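Side-chain contact in CDGSH iron-sulfur domain-containing protein NEET (Arabidopsis thaliana, PDB 3S2R), which binds one [2Fe-2S] cluster per subunit as a homodimer and acts as an iron-sulfur transfer protein in plant development, senescence, reactive oxygen homeostasis and iron metabolism: residues S54-P58 and L59-S63. The protein carries 1 engineered substitution. Numbering follows the deposited sequence.
Sequences SGTFP and LCDGS. With FES (Fe2/s2 (inorganic) cluster), chain D.
In the cluster-binding loop of this CDGSH domain, Ser54 and Asp61 hold the chain folded back on itself. With chi1 at 179° the hydroxyl of Ser54 points opposite its own N, and OG gives its proton to Leu59 O at 2.7 Å. The same OG accepts from Thr56 N at 2.9 Å, closing an ST turn. This buried hydroxyl thus works as both donor and acceptor, while Ser54 CB rests 3.6 Å from the cluster sulfide S1.

The two carboxylate oxygens of Asp61 divide the work: OD2 reaches back to Gly55, while OD1 serves Ser63. OD2 takes Gly55 N at 2.8 Å, the N-H coming from above the carboxylate plane. OD1 is gripped twice, by Ser63 OG at 2.6 Å on the syn side and by Ser63 N on the anti side, the latter an Asx turn; together these bonds fix the carboxylate's rotation and would probably stabilise its negative charge. Between the two ends, the cis peptide before Pro58 turns the chain, and Leu59 N bonds to Thr56 O at 2.9 Å.

Just beyond, Cys60 SG ligates iron FE2 at 2.3 Å, a metal it shares with the engineered Cys64. Leu59 leans on Thr46 and Tyr48 of strand 45-48, and Phe57 and Pro58 pack on Arg50 of the second subunit. The loop follows strand 45-48 and leads into helix 63-71, while Asp34 of strand 32-37 touches Phe57 and Pro58.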
ATOM      1  N   SER B  54       0.429  -8.912  -1.932  1.00 12.45           N
ATOM      2  CA  SER B  54      -0.335  -9.477  -3.017  1.00 12.16           C
ATOM      3  C   SER B  54       0.526 -10.101  -4.110  1.00 12.06           C
ATOM      4  O   SER B  54       1.493  -9.505  -4.573  1.00 13.28           O
ATOM      5  CB  SER B  54      -1.192  -8.426  -3.656  1.00 11.98           C
ATOM      6  OG  SER B  54      -1.878  -9.078  -4.730  1.00 11.70           O
ATOM      7  N   GLY B  55       0.151 -11.309  -4.530  1.00 12.72           N
ATOM      8  CA  GLY B  55       0.785 -11.945  -5.675  1.00 13.22           C
ATOM      9  C   GLY B  55       0.434 -11.249  -6.977  1.00 13.13           C
ATOM     10  O   GLY B  55       1.054 -11.533  -7.992  1.00 16.14           O
ATOM     11  N   THR B  56      -0.550 -10.349  -6.947  1.00 13.57           N
ATOM     12  CA  THR B  56      -0.949  -9.591  -8.157  1.00 13.03           C
ATOM     13  C   THR B  56      -0.715  -8.081  -7.962  1.00 12.82           C
ATOM     14  O   THR B  56      -1.319  -7.255  -8.651  1.00 12.60           O
ATOM     15  CB  THR B  56      -2.418  -9.838  -8.558  1.00 13.98           C
ATOM     16  OG1 THR B  56      -3.250  -9.521  -7.447  1.00 13.69           O
ATOM     17  CG2 THR B  56      -2.603 -11.303  -8.935  1.00 14.54           C
ATOM     18  N   PHE B  57       0.172  -7.754  -7.024  1.00 11.84           N
ATOM     19  CA  PHE B  57       0.470  -6.364  -6.704  1.00 11.83           C
ATOM     20  C   PHE B  57       0.713  -5.594  -8.024  1.00 11.37           C
ATOM     21  O   PHE B  57       1.448  -6.072  -8.883  1.00 12.91           O
ATOM     22  CB  PHE B  57       1.704  -6.290  -5.802  1.00 11.20           C
ATOM     23  CG  PHE B  57       1.916  -4.933  -5.216  1.00 12.03           C
ATOM     24  CD1 PHE B  57       2.694  -3.974  -5.880  1.00 12.16           C
ATOM     25  CD2 PHE B  57       1.361  -4.621  -3.979  1.00 13.05           C
ATOM     26  CE1 PHE B  57       2.866  -2.711  -5.353  1.00 14.24           C
ATOM     27  CE2 PHE B  57       1.500  -3.340  -3.451  1.00 11.93           C
ATOM     28  CZ  PHE B  57       2.265  -2.389  -4.110  1.00 13.79           C
ATOM     29  N   PRO B  58       0.116  -4.394  -8.202  1.00 11.42           N
ATOM     30  CA  PRO B  58      -0.552  -3.533  -7.229  1.00 11.14           C
ATOM     31  C   PRO B  58      -2.009  -3.855  -6.894  1.00 10.74           C
ATOM     32  O   PRO B  58      -2.610  -3.123  -6.128  1.00 10.70           O
ATOM     33  CB  PRO B  58      -0.418  -2.140  -7.869  1.00 11.69           C
ATOM     34  CG  PRO B  58      -0.473  -2.404  -9.318  1.00 11.85           C
ATOM     35  CD  PRO B  58       0.349  -3.673  -9.470  1.00 12.02           C
ATOM     36  N   LEU B  59      -2.573  -4.921  -7.447  1.00 10.70           N
ATOM     37  CA  LEU B  59      -3.947  -5.329  -7.130  1.00 11.26           C
ATOM     38  C   LEU B  59      -3.973  -6.135  -5.859  1.00 11.24           C
ATOM     39  O   LEU B  59      -2.949  -6.756  -5.487  1.00 12.42           O
ATOM     40  CB  LEU B  59      -4.514  -6.167  -8.263  1.00 12.09           C
ATOM     41  CG  LEU B  59      -4.590  -5.468  -9.613  1.00 14.22           C
ATOM     42  CD1 LEU B  59      -4.968  -6.492 -10.677  1.00 16.63           C
ATOM     43  CD2 LEU B  59      -5.558  -4.269  -9.610  1.00 16.08           C
ATOM     44  N   CYS B  60      -5.112  -6.105  -5.164  1.00 10.93           N
ATOM     45  CA  CYS B  60      -5.349  -6.930  -3.974  1.00 11.41           C
ATOM     46  C   CYS B  60      -5.809  -8.317  -4.366  1.00 12.37           C
ATOM     47  O   CYS B  60      -6.760  -8.449  -5.134  1.00 12.44           O
ATOM     48  CB  CYS B  60      -6.434  -6.234  -3.145  1.00 12.06           C
ATOM     49  SG  CYS B  60      -7.045  -7.193  -1.736  1.00 11.72           S
ATOM     50  N   ASP B  61      -5.124  -9.332  -3.845  1.00 11.75           N
ATOM     51  CA  ASP B  61      -5.510 -10.739  -4.094  1.00 12.38           C
ATOM     52  C   ASP B  61      -5.984 -11.421  -2.829  1.00 11.82           C
ATOM     53  O   ASP B  61      -6.153 -12.640  -2.847  1.00 13.87           O
ATOM     54  CB  ASP B  61      -4.367 -11.522  -4.781  1.00 12.60           C
ATOM     55  CG  ASP B  61      -3.205 -11.828  -3.857  1.00 11.11           C
ATOM     56  OD1 ASP B  61      -3.190 -11.338  -2.699  1.00 13.65           O
ATOM     57  OD2 ASP B  61      -2.330 -12.590  -4.330  1.00 15.17           O
ATOM     58  N   GLY B  62      -6.235 -10.656  -1.756  1.00 12.24           N
ATOM     59  CA  GLY B  62      -6.665 -11.251  -0.498  1.00 12.47           C
ATOM     60  C   GLY B  62      -5.528 -11.703   0.402  1.00 11.94           C
ATOM     61  O   GLY B  62      -5.800 -12.257   1.476  1.00 13.94           O
ATOM     62  N   SER B  63      -4.270 -11.416   0.026  1.00 12.77           N
ATOM     63  CA  SER B  63      -3.146 -11.765   0.888  1.00 13.90           C
ATOM     64  C   SER B  63      -3.164 -10.965   2.173  1.00 13.60           C
ATOM     65  O   SER B  63      -2.632 -11.433   3.182  1.00 13.41           O
ATOM     66  CB  SER B  63      -1.808 -11.604   0.183  1.00 13.75           C
ATOM     67  OG  SER B  63      -1.704 -12.505  -0.914  1.00 15.72           O
TER
HETATM   68 FE1  FES D 500      -2.744  -6.428  -0.130  1.00 15.67          FE
HETATM   69 FE2  FES D 500      -5.377  -7.136  -0.156  1.00 15.61          FE
HETATM   70  S1  FES D 500      -3.609  -8.272  -0.934  1.00 16.73           S
HETATM   71  S2  FES D 500      -4.467  -5.178   0.535  1.00 14.80           S